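Local coordinates for HEPN domain-containing protein (PDB 1WOL) that is of unknown function but is an archaeal homologue of the HEPN domains, a helical family proposed to bind nucleotides, at residues Asp6-Ala11 and Asn115-Gln120; Arg13-Ala18 and Cys109-Leu114; Arg19-Gly24 and Glu28-Leu33. One frame throughout, in Å; residues are numbered along the deposited sequence.

Contact 1: residues Asp6-Ala11 and Asn115-Gln120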
ATOM      1  N   ASP A   6      -7.397   2.105  14.549  1.00 19.71           N
ATOM      2  CA  ASP A   6      -6.619   3.294  14.058  1.00 19.00           C
ATOM      3  C   ASP A   6      -5.838   2.964  12.830  1.00 17.35           C
ATOM      4  O   ASP A   6      -5.746   3.831  11.918  1.00 18.96           O
ATOM      5  CB  ASP A   6      -5.606   3.711  15.131  1.00 19.01           C
ATOM      6  CG  ASP A   6      -6.312   4.276  16.308  1.00 19.26           C
ATOM      7  OD1 ASP A   6      -5.840   4.027  17.480  1.00 23.27           O
ATOM      8  OD2 ASP A   6      -7.345   4.941  16.095  1.00 23.82           O
ATOM      9  N   TRP A   7      -5.210   1.788  12.761  1.00 17.96           N
ATOM     10  CA  TRP A   7      -4.481   1.403  11.548  1.00 16.56           C
ATOM     11  C   TRP A   7      -5.468   1.398  10.355  1.00 15.57           C
ATOM     12  O   TRP A   7      -5.105   1.865   9.278  1.00 17.14           O
ATOM     13  CB  TRP A   7      -3.878  -0.032  11.653  1.00 17.02           C
ATOM     14  CG  TRP A   7      -2.701  -0.042  12.610  1.00 17.34           C
ATOM     15  CD1 TRP A   7      -2.723  -0.601  13.888  1.00 21.01           C
ATOM     16  CD2 TRP A   7      -1.399   0.326  12.339  1.00 19.37           C
ATOM     17  NE1 TRP A   7      -1.469  -0.625  14.391  1.00 19.26           N
ATOM     18  CE2 TRP A   7      -0.616  -0.047  13.490  1.00 20.40           C
ATOM     19  CE3 TRP A   7      -0.765   0.952  11.261  1.00 20.94           C
ATOM     20  CZ2 TRP A   7       0.757   0.185  13.554  1.00 22.13           C
ATOM     21  CZ3 TRP A   7       0.610   1.195  11.301  1.00 22.64           C
ATOM     22  CH2 TRP A   7       1.388   0.794  12.484  1.00 20.38           C
ATOM     23  N   ILE A   8      -6.679   0.792  10.565  1.00 16.16           N
ATOM     24  CA  ILE A   8      -7.623   0.711   9.461  1.00 16.82           C
ATOM     25  C   ILE A   8      -8.105   2.143   9.100  1.00 16.77           C
ATOM     26  O   ILE A   8      -8.263   2.444   7.874  1.00 17.65           O
ATOM     27  CB  ILE A   8      -8.791  -0.262   9.813  1.00 14.76           C
ATOM     28  CG1 ILE A   8      -8.248  -1.654  10.084  1.00 16.29           C
ATOM     29  CG2 ILE A   8      -9.824  -0.303   8.636  1.00 17.88           C
ATOM     30  CD1 ILE A   8      -7.197  -2.241   9.060  1.00 17.20           C
ATOM     31  N   LYS A   9      -8.380   3.055  10.053  1.00 15.98           N
ATOM     32  CA  LYS A   9      -8.795   4.412   9.662  1.00 16.78           C
ATOM     33  C   LYS A   9      -7.636   5.017   8.888  1.00 14.83           C
ATOM     34  O   LYS A   9      -8.005   5.749   7.872  1.00 15.39           O
ATOM     35  CB  LYS A   9      -9.043   5.283  10.934  1.00 18.27           C
ATOM     36  CG  LYS A   9     -10.406   5.047  11.562  1.00 24.33           C
ATOM     37  CD  LYS A   9     -10.708   6.122  12.618  1.00 29.37           C
ATOM     38  CE  LYS A   9     -10.139   5.809  13.922  1.00 31.94           C
ATOM     39  NZ  LYS A   9     -10.735   6.839  15.006  1.00 31.29           N
ATOM     40  N   GLN A  10      -6.383   4.854   9.317  1.00 16.46           N
ATOM     41  CA  GLN A  10      -5.272   5.480   8.558  1.00 17.04           C
ATOM     42  C   GLN A  10      -5.309   4.925   7.158  1.00 18.73           C
ATOM     43  O   GLN A  10      -5.112   5.683   6.149  1.00 17.17           O
ATOM     44  CB  GLN A  10      -3.928   5.111   9.130  1.00 19.97           C
ATOM     45  CG  GLN A  10      -3.638   5.873  10.393  1.00 21.71           C
ATOM     46  CD  GLN A  10      -2.172   5.568  10.726  1.00 22.42           C
ATOM     47  OE1 GLN A  10      -1.202   6.248  10.265  1.00 25.42           O
ATOM     48  NE2 GLN A  10      -1.998   4.466  11.437  1.00 24.32           N
ATOM     49  N   ALA A  11      -5.593   3.632   7.033  1.00 16.43           N
ATOM     50  CA  ALA A  11      -5.546   3.088   5.639  1.00 14.22           C
ATOM     51  C   ALA A  11      -6.719   3.605   4.828  1.00 14.46           C
ATOM     52  O   ALA A  11      -6.472   3.872   3.609  1.00 14.85           O
ATOM     53  CB  ALA A  11      -5.645   1.478   5.751  1.00 13.75           C
ATOM     54  N   ASN A 115      -9.411  -4.592   1.523  1.00 15.08           N
ATOM     55  CA  ASN A 115     -10.680  -5.381   1.716  1.00 16.94           C
ATOM     56  C   ASN A 115     -10.308  -6.744   2.259  1.00 16.50           C
ATOM     57  O   ASN A 115     -11.164  -7.334   3.037  1.00 17.70           O
ATOM     58  CB  ASN A 115     -11.373  -5.653   0.369  1.00 19.94           C
ATOM     59  CG  ASN A 115     -12.002  -4.510  -0.230  1.00 24.23           C
ATOM     60  OD1 ASN A 115     -12.368  -3.604   0.417  1.00 27.45           O
ATOM     61  ND2 ASN A 115     -12.243  -4.621  -1.585  1.00 27.50           N
ATOM     62  N   TRP A 116      -9.179  -7.291   1.842  1.00 14.98           N
ATOM     63  CA  TRP A 116      -8.773  -8.681   2.301  1.00 15.55           C
ATOM     64  C   TRP A 116      -8.466  -8.573   3.808  1.00 18.00           C
ATOM     65  O   TRP A 116      -8.870  -9.398   4.612  1.00 19.17           O
ATOM     66  CB  TRP A 116      -7.632  -9.090   1.467  1.00 18.97           C
ATOM     67  CG  TRP A 116      -6.974 -10.345   1.981  1.00 20.14           C
ATOM     68  CD1 TRP A 116      -7.412 -11.692   1.765  1.00 17.79           C
ATOM     69  CD2 TRP A 116      -5.779 -10.440   2.744  1.00 18.55           C
ATOM     70  NE1 TRP A 116      -6.497 -12.569   2.360  1.00 21.99           N
ATOM     71  CE2 TRP A 116      -5.493 -11.836   2.948  1.00 21.79           C
ATOM     72  CE3 TRP A 116      -4.890  -9.480   3.251  1.00 19.23           C
ATOM     73  CZ2 TRP A 116      -4.358 -12.294   3.646  1.00 22.74           C
ATOM     74  CZ3 TRP A 116      -3.778  -9.942   3.946  1.00 20.61           C
ATOM     75  CH2 TRP A 116      -3.518 -11.332   4.138  1.00 22.48           C
ATOM     76  N   VAL A 117      -7.841  -7.474   4.247  1.00 16.11           N
ATOM     77  CA  VAL A 117      -7.601  -7.346   5.669  1.00 17.37           C
ATOM     78  C   VAL A 117      -8.916  -7.161   6.387  1.00 18.55           C
ATOM     79  O   VAL A 117      -9.121  -7.762   7.447  1.00 21.23           O
ATOM     80  CB  VAL A 117      -6.682  -6.035   5.919  1.00 16.19           C
ATOM     81  CG1 VAL A 117      -6.740  -5.656   7.433  1.00 19.89           C
ATOM     82  CG2 VAL A 117      -5.339  -6.315   5.429  1.00 16.35           C
ATOM     83  N   LYS A 118      -9.851  -6.323   5.915  1.00 17.35           N
ATOM     84  CA  LYS A 118     -11.095  -6.062   6.629  1.00 17.71           C
ATOM     85  C   LYS A 118     -11.870  -7.391   6.826  1.00 22.26           C
ATOM     86  O   LYS A 118     -12.489  -7.606   7.898  1.00 21.84           O
ATOM     87  CB  LYS A 118     -11.874  -4.982   5.926  1.00 19.48           C
ATOM     88  CG  LYS A 118     -11.210  -3.627   6.187  1.00 18.96           C
ATOM     89  CD  LYS A 118     -11.935  -2.572   5.386  1.00 26.71           C
ATOM     90  CE  LYS A 118     -13.123  -1.946   5.976  1.00 32.27           C
ATOM     91  NZ  LYS A 118     -13.604  -1.108   4.695  1.00 34.51           N
ATOM     92  N   GLY A 119     -11.727  -8.246   5.840  1.00 20.56           N
ATOM     93  CA  GLY A 119     -12.490  -9.487   5.870  1.00 23.69           C
ATOM     94  C   GLY A 119     -12.018 -10.360   7.010  1.00 25.74           C
ATOM     95  O   GLY A 119     -12.733 -11.331   7.443  1.00 28.62           O
ATOM     96  N   GLN A 120     -10.824 -10.153   7.484  1.00 25.02           N
ATOM     97  CA  GLN A 120     -10.280 -11.027   8.507  1.00 26.59           C
ATOM     98  C   GLN A 120     -10.401 -10.524   9.889  1.00 29.75           C
ATOM     99  O   GLN A 120     -10.108 -11.270  10.864  1.00 28.93           O
ATOM    100  CB  GLN A 120      -8.818 -11.253   8.224  1.00 22.15           C
ATOM    101  CG  GLN A 120      -8.515 -12.070   6.938  1.00 23.59           C
ATOM    102  CD  GLN A 120      -7.070 -12.005   6.584  1.00 26.34           C
ATOM    103  OE1 GLN A 120      -6.645 -11.113   5.755  1.00 26.23           O
ATOM    104  NE2 GLN A 120      -6.246 -12.897   7.121  1.00 26.92           N
TER
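Ile8 and Lys118 mark the closest backbone approach, 8.1 Å between their CA atoms, on two helices that run in roughly opposite directions. Ile8 supplies about half of the 105 Å² buried between the segments, and its CB bond is aimed at the other helix. Its CG1 lies beside the backbone N (chi1 -60°) and carries CD1 across to Val117 CG1 at 3.8 Å. The two chains point in opposing directions and overlap alongside each other, the CD1 methyl of Ile8 against the CG1 methyl of Val117. The shorter branch of Ile8 faces the lysine: CG2 lies 4.4 Å from Lys118 CG, a looser contact with the aliphatic part of that chain. Lys118 NZ is meanwhile engaged by a salt bridge to Glu12, one turn further along helix 4-23, and Ile8 also touches Ile121. Trp7 and Trp116 turn instead to helix 27-48, touching Lys43 and Leu45 respectively. With no hydrogen bond between 6-11 and 115-120, the join depends on dispersion and the partial burial of Ile8 against Val117, with the exposed Lys118 at the margin; the salt bridge of Lys118 with Glu12 adds a polar link between the same two helices.

Contact 2: residues Arg13-Ala18 and Cys109-Leu114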
ATOM      1  N   ARG A  13      -8.119   6.437   5.077  1.00 14.16           N
ATOM      2  CA  ARG A  13      -7.906   7.862   4.687  1.00 13.60           C
ATOM      3  C   ARG A  13      -6.814   7.915   3.587  1.00 14.10           C
ATOM      4  O   ARG A  13      -6.920   8.785   2.675  1.00 12.65           O
ATOM      5  CB  ARG A  13      -7.330   8.586   5.993  1.00 14.72           C
ATOM      6  CG  ARG A  13      -7.193  10.165   5.766  1.00 14.76           C
ATOM      7  CD  ARG A  13      -8.668  10.732   5.679  1.00 19.73           C
ATOM      8  NE  ARG A  13      -8.565  12.186   5.881  1.00 30.27           N
ATOM      9  CZ  ARG A  13      -9.616  12.879   6.100  1.00 24.29           C
ATOM     10  NH1 ARG A  13     -10.847  12.173   6.199  1.00 34.10           N
ATOM     11  NH2 ARG A  13      -9.544  14.205   6.047  1.00 29.38           N
ATOM     12  N   ASP A  14      -5.788   7.081   3.679  1.00 11.92           N
ATOM     13  CA  ASP A  14      -4.737   7.035   2.654  1.00 12.47           C
ATOM     14  C   ASP A  14      -5.403   6.674   1.298  1.00 12.61           C
ATOM     15  O   ASP A  14      -5.004   7.198   0.258  1.00 13.13           O
ATOM     16  CB  ASP A  14      -3.659   5.976   3.009  1.00 13.98           C
ATOM     17  CG  ASP A  14      -2.786   6.412   4.169  1.00 18.47           C
ATOM     18  OD1 ASP A  14      -2.796   7.608   4.408  1.00 20.32           O
ATOM     19  OD2 ASP A  14      -2.104   5.562   4.737  1.00 15.39           O
ATOM     20  N   LEU A  15      -6.359   5.689   1.258  1.00 13.25           N
ATOM     21  CA  LEU A  15      -7.076   5.349  -0.007  1.00 11.68           C
ATOM     22  C   LEU A  15      -7.830   6.533  -0.513  1.00 14.12           C
ATOM     23  O   LEU A  15      -7.802   6.848  -1.712  1.00 12.94           O
ATOM     24  CB  LEU A  15      -7.975   4.142   0.250  1.00 13.57           C
ATOM     25  CG  LEU A  15      -8.876   3.847  -0.890  1.00 12.73           C
ATOM     26  CD1 LEU A  15      -8.162   3.462  -2.206  1.00 14.95           C
ATOM     27  CD2 LEU A  15      -9.762   2.544  -0.478  1.00 12.84           C
ATOM     28  N   GLU A  16      -8.577   7.210   0.328  1.00 12.34           N
ATOM     29  CA  GLU A  16      -9.317   8.415  -0.127  1.00 11.84           C
ATOM     30  C   GLU A  16      -8.377   9.397  -0.675  1.00 12.38           C
ATOM     31  O   GLU A  16      -8.713  10.005  -1.711  1.00 13.70           O
ATOM     32  CB  GLU A  16     -10.119   8.960   1.117  1.00 13.74           C
ATOM     33  CG  GLU A  16     -10.860  10.242   0.722  1.00 17.12           C
ATOM     34  CD  GLU A  16     -11.737  10.732   1.893  1.00 21.28           C
ATOM     35  OE1 GLU A  16     -12.537   9.889   2.490  1.00 23.30           O
ATOM     36  OE2 GLU A  16     -11.778  11.942   2.084  1.00 18.65           O
ATOM     37  N   GLU A  17      -7.240   9.603  -0.012  1.00 13.19           N
ATOM     38  CA  GLU A  17      -6.295  10.644  -0.553  1.00 10.44           C
ATOM     39  C   GLU A  17      -5.665  10.148  -1.852  1.00 11.55           C
ATOM     40  O   GLU A  17      -5.381  11.007  -2.663  1.00 12.21           O
ATOM     41  CB  GLU A  17      -5.202  10.768   0.508  1.00 10.87           C
ATOM     42  CG  GLU A  17      -5.758  11.599   1.729  1.00 10.96           C
ATOM     43  CD  GLU A  17      -4.739  11.624   2.887  1.00 13.00           C
ATOM     44  OE1 GLU A  17      -3.732  10.970   2.903  1.00 15.33           O
ATOM     45  OE2 GLU A  17      -5.095  12.313   3.920  1.00 13.70           O
ATOM     46  N   ALA A  18      -5.458   8.832  -2.001  1.00 12.20           N
ATOM     47  CA  ALA A  18      -4.893   8.358  -3.299  1.00 11.27           C
ATOM     48  C   ALA A  18      -5.832   8.635  -4.427  1.00 12.82           C
ATOM     49  O   ALA A  18      -5.387   9.026  -5.500  1.00 11.47           O
ATOM     50  CB  ALA A  18      -4.613   6.821  -3.150  1.00 12.35           C
ATOM     51  N   CYS A 109      -4.775  -2.201  -6.207  1.00 11.86           N
ATOM     52  CA  CYS A 109      -4.129  -3.167  -5.326  1.00 12.69           C
ATOM     53  C   CYS A 109      -4.314  -2.795  -3.887  1.00 13.82           C
ATOM     54  O   CYS A 109      -4.391  -3.631  -3.012  1.00 14.16           O
ATOM     55  CB  CYS A 109      -2.607  -3.220  -5.586  1.00 14.53           C
ATOM     56  SG  CYS A 109      -2.183  -4.450  -6.850  1.00 15.18           S
ATOM     57  N   ALA A 110      -4.254  -1.466  -3.555  1.00 12.27           N
ATOM     58  CA  ALA A 110      -4.559  -1.027  -2.150  1.00 12.73           C
ATOM     59  C   ALA A 110      -5.968  -1.428  -1.730  1.00 12.01           C
ATOM     60  O   ALA A 110      -6.119  -1.920  -0.613  1.00 14.56           O
ATOM     61  CB  ALA A 110      -4.342   0.551  -2.015  1.00 14.94           C
ATOM     62  N   ILE A 111      -6.958  -1.311  -2.646  1.00 12.17           N
ATOM     63  CA  ILE A 111      -8.317  -1.698  -2.301  1.00 10.95           C
ATOM     64  C   ILE A 111      -8.352  -3.206  -2.098  1.00 12.12           C
ATOM     65  O   ILE A 111      -8.972  -3.657  -1.098  1.00 14.74           O
ATOM     66  CB  ILE A 111      -9.162  -1.314  -3.487  1.00 12.87           C
ATOM     67  CG1 ILE A 111      -9.410   0.204  -3.512  1.00 13.21           C
ATOM     68  CG2 ILE A 111     -10.581  -2.004  -3.301  1.00 14.66           C
ATOM     69  CD1 ILE A 111     -10.006   0.716  -4.865  1.00 14.59           C
ATOM     70  N   ARG A 112      -7.649  -3.964  -2.924  1.00 13.44           N
ATOM     71  CA  ARG A 112      -7.656  -5.471  -2.766  1.00 14.73           C
ATOM     72  C   ARG A 112      -7.089  -5.795  -1.421  1.00 14.80           C
ATOM     73  O   ARG A 112      -7.645  -6.618  -0.714  1.00 14.95           O
ATOM     74  CB  ARG A 112      -6.879  -6.095  -3.965  1.00 14.71           C
ATOM     75  CG  ARG A 112      -6.437  -7.560  -4.159  1.00 24.17           C
ATOM     76  CD  ARG A 112      -6.605  -7.494  -5.730  1.00 26.13           C
ATOM     77  NE  ARG A 112      -7.344  -8.471  -6.034  1.00 27.71           N
ATOM     78  CZ  ARG A 112      -8.554  -8.737  -5.784  1.00 25.69           C
ATOM     79  NH1 ARG A 112      -8.995  -9.715  -5.014  1.00 30.81           N
ATOM     80  NH2 ARG A 112      -9.339  -7.926  -6.499  1.00 26.16           N
ATOM     81  N   ILE A 113      -5.959  -5.208  -1.029  1.00 14.57           N
ATOM     82  CA  ILE A 113      -5.379  -5.535   0.301  1.00 14.31           C
ATOM     83  C   ILE A 113      -6.189  -5.036   1.443  1.00 15.70           C
ATOM     84  O   ILE A 113      -6.386  -5.808   2.406  1.00 15.26           O
ATOM     85  CB  ILE A 113      -3.923  -5.070   0.331  1.00 14.14           C
ATOM     86  CG1 ILE A 113      -3.107  -5.854  -0.651  1.00 14.69           C
ATOM     87  CG2 ILE A 113      -3.351  -5.147   1.811  1.00 16.11           C
ATOM     88  CD1 ILE A 113      -1.640  -5.309  -0.913  1.00 16.42           C
ATOM     89  N   LEU A 114      -6.744  -3.827   1.397  1.00 13.62           N
ATOM     90  CA  LEU A 114      -7.550  -3.294   2.443  1.00 13.39           C
ATOM     91  C   LEU A 114      -8.815  -4.140   2.628  1.00 16.43           C
ATOM     92  O   LEU A 114      -9.166  -4.436   3.766  1.00 15.47           O
ATOM     93  CB  LEU A 114      -7.888  -1.846   2.116  1.00 15.56           C
ATOM     94  CG  LEU A 114      -8.980  -1.190   3.036  1.00 14.80           C
ATOM     95  CD1 LEU A 114      -8.440  -1.086   4.441  1.00 18.87           C
ATOM     96  CD2 LEU A 114      -9.264   0.254   2.521  1.00 17.74           C
TER
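Leu15 reaches across to Ile111 and Leu114 with its two methyls, and it supplies 80 Å² of the 153 Å² buried here. CD1 sits 3.7 Å from Ile111 CG1, and CD2 is almost as near that same carbon, so the fork of the leucine straddles the ethyl branch of the isoleucine. The leucine lies nearly perpendicular to the isoleucine chain. CD2 also meets Leu114 CD2 at 3.8 Å, a methyl-to-methyl contact one helical turn along. Leu15 holds its CG anti to the backbone N (chi1 172°), which sends the fork out over the gap between Ile111 and Leu114. The backbones draw closest beside it, with 7.2 Å between Leu15 CA and Ala110 CA, where the second residue has no more than a methyl. This is the antiparallel pairing of helices 4-23 and 100-120 in the helical HEPN fold. Helix 27-48 packs on both, through Leu33 against Ala18 and Val42 against Ile113. On another side of helix 100-120, Cys109 forms a disulfide with Cys72 and touches a bound tertiary-butyl alcohol, while Arg112 pairs with Asp68; both links lead to helix 67-77. Ile107 extends the apolar seam, touching Leu15 and Ala18.

Contact 3: residues Arg19-Gly24 and Glu28-Leu33. With TBU (tertiary-butyl alcohol), chain B.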
ATOM      1  N   ARG A  19      -7.134   8.352  -4.214  1.00 12.92           N
ATOM      2  CA  ARG A  19      -8.093   8.689  -5.292  1.00 11.52           C
ATOM      3  C   ARG A  19      -8.103  10.177  -5.556  1.00 12.51           C
ATOM      4  O   ARG A  19      -8.170  10.639  -6.716  1.00 13.46           O
ATOM      5  CB  ARG A  19      -9.518   8.269  -4.914  1.00 13.77           C
ATOM      6  CG  ARG A  19      -9.664   6.810  -4.696  1.00 13.75           C
ATOM      7  CD  ARG A  19     -11.167   6.593  -4.508  1.00 15.12           C
ATOM      8  NE  ARG A  19     -11.523   5.301  -3.923  1.00 16.40           N
ATOM      9  CZ  ARG A  19     -11.740   4.165  -4.576  1.00 18.34           C
ATOM     10  NH1 ARG A  19     -11.575   4.066  -5.893  1.00 17.96           N
ATOM     11  NH2 ARG A  19     -12.281   3.108  -3.901  1.00 15.83           N
ATOM     12  N   TYR A  20      -8.053  11.003  -4.470  1.00 12.25           N
ATOM     13  CA  TYR A  20      -8.073  12.453  -4.657  1.00 12.34           C
ATOM     14  C   TYR A  20      -6.790  12.866  -5.487  1.00 11.94           C
ATOM     15  O   TYR A  20      -6.843  13.749  -6.329  1.00 12.81           O
ATOM     16  CB  TYR A  20      -8.110  13.106  -3.212  1.00 13.04           C
ATOM     17  CG  TYR A  20      -8.181  14.585  -3.298  1.00 12.15           C
ATOM     18  CD1 TYR A  20      -7.082  15.331  -2.807  1.00 12.98           C
ATOM     19  CD2 TYR A  20      -9.277  15.223  -3.699  1.00 17.06           C
ATOM     20  CE1 TYR A  20      -7.068  16.677  -2.674  1.00 16.77           C
ATOM     21  CE2 TYR A  20      -9.287  16.707  -3.635  1.00 16.55           C
ATOM     22  CZ  TYR A  20      -8.123  17.370  -3.109  1.00 14.40           C
ATOM     23  OH  TYR A  20      -8.011  18.781  -3.109  1.00 21.64           O
ATOM     24  N   ALA A  21      -5.649  12.289  -5.140  1.00 12.01           N
ATOM     25  CA  ALA A  21      -4.446  12.657  -5.872  1.00 12.47           C
ATOM     26  C   ALA A  21      -4.610  12.256  -7.319  1.00 12.90           C
ATOM     27  O   ALA A  21      -4.233  13.036  -8.234  1.00 13.53           O
ATOM     28  CB  ALA A  21      -3.216  11.874  -5.289  1.00 14.15           C
ATOM     29  N   LYS A  22      -5.171  11.097  -7.610  1.00 11.51           N
ATOM     30  CA  LYS A  22      -5.344  10.700  -9.086  1.00 13.10           C
ATOM     31  C   LYS A  22      -6.241  11.733  -9.740  1.00 14.22           C
ATOM     32  O   LYS A  22      -5.987  12.140 -10.892  1.00 16.17           O
ATOM     33  CB  LYS A  22      -5.954   9.283  -9.097  1.00 11.73           C
ATOM     34  CG  LYS A  22      -6.428   9.014 -10.544  1.00 14.47           C
ATOM     35  CD  LYS A  22      -7.134   7.697 -10.618  1.00 18.81           C
ATOM     36  CE  LYS A  22      -7.858   7.745 -12.053  1.00 17.83           C
ATOM     37  NZ  LYS A  22      -8.598   6.534 -12.366  1.00 18.91           N
ATOM     38  N   SER A  23      -7.295  12.174  -9.054  1.00 14.34           N
ATOM     39  CA  SER A  23      -8.196  13.197  -9.679  1.00 16.38           C
ATOM     40  C   SER A  23      -7.529  14.432 -10.008  1.00 18.07           C
ATOM     41  O   SER A  23      -7.898  15.112 -10.996  1.00 22.74           O
ATOM     42  CB  SER A  23      -9.349  13.416  -8.678  1.00 18.64           C
ATOM     43  OG  SER A  23     -10.309  14.322  -9.229  1.00 29.72           O
ATOM     44  N   GLY A  24      -6.489  14.789  -9.300  1.00 14.96           N
ATOM     45  CA  GLY A  24      -5.724  15.988  -9.588  1.00 15.90           C
ATOM     46  C   GLY A  24      -4.576  15.827 -10.635  1.00 14.28           C
ATOM     47  O   GLY A  24      -3.829  16.774 -10.949  1.00 19.42           O
ATOM     48  N   GLU A  28       2.118   9.857  -9.233  1.00 12.76           N
ATOM     49  CA  GLU A  28       3.075   9.284  -8.343  1.00 13.60           C
ATOM     50  C   GLU A  28       2.631   9.343  -6.877  1.00 12.03           C
ATOM     51  O   GLU A  28       2.903   8.457  -6.064  1.00 13.70           O
ATOM     52  CB  GLU A  28       4.424   9.990  -8.548  1.00 14.06           C
ATOM     53  CG  GLU A  28       4.703  11.288  -7.645  1.00 13.65           C
ATOM     54  CD  GLU A  28       3.768  12.456  -7.935  1.00 14.35           C
ATOM     55  OE1 GLU A  28       4.167  13.524  -7.315  1.00 17.47           O
ATOM     56  OE2 GLU A  28       2.815  12.405  -8.678  1.00 17.29           O
ATOM     57  N   LEU A  29       1.892  10.429  -6.560  1.00 11.34           N
ATOM     58  CA  LEU A  29       1.325  10.563  -5.210  1.00 11.23           C
ATOM     59  C   LEU A  29       0.260   9.477  -4.982  1.00 11.07           C
ATOM     60  O   LEU A  29       0.213   8.972  -3.894  1.00 11.46           O
ATOM     61  CB  LEU A  29       0.798  12.018  -5.104  1.00 12.09           C
ATOM     62  CG  LEU A  29       0.216  12.331  -3.668  1.00 12.64           C
ATOM     63  CD1 LEU A  29       1.184  12.056  -2.563  1.00 12.90           C
ATOM     64  CD2 LEU A  29      -0.304  13.774  -3.693  1.00 13.12           C
ATOM     65  N   ALA A  30      -0.617   9.357  -5.923  1.00 12.41           N
ATOM     66  CA  ALA A  30      -1.631   8.289  -5.764  1.00 12.05           C
ATOM     67  C   ALA A  30      -0.929   6.940  -5.531  1.00 12.78           C
ATOM     68  O   ALA A  30      -1.402   6.128  -4.656  1.00 12.39           O
ATOM     69  CB  ALA A  30      -2.379   8.200  -7.057  1.00 13.83           C
ATOM     70  N   CYS A  31       0.212   6.679  -6.188  1.00 11.45           N
ATOM     71  CA  CYS A  31       0.898   5.354  -5.962  1.00 11.41           C
ATOM     72  C   CYS A  31       1.521   5.262  -4.629  1.00 12.04           C
ATOM     73  O   CYS A  31       1.468   4.278  -3.930  1.00 13.43           O
ATOM     74  CB  CYS A  31       1.995   5.167  -7.026  1.00 12.10           C
ATOM     75  SG  CYS A  31       1.189   4.590  -8.600  1.00 17.99           S
ATOM     76  N   PHE A  32       2.162   6.389  -4.156  1.00 13.04           N
ATOM     77  CA  PHE A  32       2.700   6.341  -2.818  1.00 12.45           C
ATOM     78  C   PHE A  32       1.679   6.106  -1.771  1.00 12.48           C
ATOM     79  O   PHE A  32       1.924   5.385  -0.785  1.00 13.90           O
ATOM     80  CB  PHE A  32       3.340   7.776  -2.614  1.00 11.49           C
ATOM     81  CG  PHE A  32       3.847   7.983  -1.212  1.00 15.90           C
ATOM     82  CD1 PHE A  32       5.084   7.398  -0.809  1.00 19.98           C
ATOM     83  CD2 PHE A  32       3.107   8.703  -0.337  1.00 16.86           C
ATOM     84  CE1 PHE A  32       5.505   7.606   0.586  1.00 22.72           C
ATOM     85  CE2 PHE A  32       3.515   8.879   0.994  1.00 18.31           C
ATOM     86  CZ  PHE A  32       4.670   8.355   1.426  1.00 17.12           C
ATOM     87  N   LEU A  33       0.515   6.839  -1.876  1.00 12.29           N
ATOM     88  CA  LEU A  33      -0.552   6.774  -0.858  1.00 10.69           C
ATOM     89  C   LEU A  33      -1.244   5.373  -0.911  1.00 11.79           C
ATOM     90  O   LEU A  33      -1.678   4.922   0.138  1.00 13.52           O
ATOM     91  CB  LEU A  33      -1.588   7.891  -1.136  1.00 11.81           C
ATOM     92  CG  LEU A  33      -1.077   9.289  -0.763  1.00 10.24           C
ATOM     93  CD1 LEU A  33      -2.047  10.259  -1.399  1.00 12.18           C
ATOM     94  CD2 LEU A  33      -0.954   9.402   0.731  1.00 14.32           C
TER
HETATM   95  O   TBU B 123       5.726  12.816  -2.328  1.00 31.98           O
HETATM   96  C   TBU B 123       6.207  11.689  -3.126  1.00 27.55           C
HETATM   97  C1  TBU B 123       7.174  12.312  -4.121  1.00 21.27           C
HETATM   98  C2  TBU B 123       5.012  10.987  -3.855  1.00 28.44           C
HETATM   99  C3  TBU B 123       6.836  10.747  -2.197  1.00 29.69           C
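Ala21 CB rests against Leu29, Ala30 and Leu33 of the next helix. It lies 3.7 Å from Ala30 N and 3.8 Å from Leu29 CG, with Leu33 CD1 more distant. Ala30 returns the contact: its CB comes 4.1 Å from Lys22 N, against the backbone of the first helix. Small residues on both sides allow this closeness, with Ala21 CA 5.2 Å from Ala30 CA and the short axes 7.7 Å apart. At 172° between their N-to-C directions, the segments form the antiparallel end of a helical hairpin, joined by the short connection between helices 4-23 and 27-48. On a different side of 28-33, C2 of the tertiary-butyl alcohol approaches Phe32 CB and Glu28 CG, each at 3.8 Å, and C3 of the alcohol lies above one face of the Phe32 ring, offset toward the rim. Leu29 serves both surfaces, touching Ala21 CB through CG and the alcohol through CA and CD1. The Glu28 chain bends at chi2 (-65°), bringing OE2 round to Leu29 N in a weak hydrogen bond. Further out, helix 100-120 lies against both arms of the hairpin: Ala103 touches Ala30, Cys106 forms a disulfide with Cys31, and Asp104 makes a salt bridge to Lys22 NZ.

In the fold
From the N terminus, helix 4-23 contributes in turn to contact 1, contact 2 and contact 3. Contact 3 closes the shortest loop, pairing 19-24 with 28-33 across the turn into helix 27-48. Contacts 1 and 2 close with helix 100-120, their segments 104 and 91 residues apart at the closest ends; they nest, contact 3 lying inside the loop of contact 2 and contact 2 inside that of contact 1, and none cross. Neighbours join directly: Ala11 CB is 4.0 Å from Leu114 CD1 between contacts 1 and 2, and Ala18 O is 3.5 Å from Ala30 CB between contacts 2 and 3. Contacts 1 and 3, with centres about 19 Å apart, do not touch. Helix 4-23 thus packs on both 27-48 and 100-120, which also touch each other.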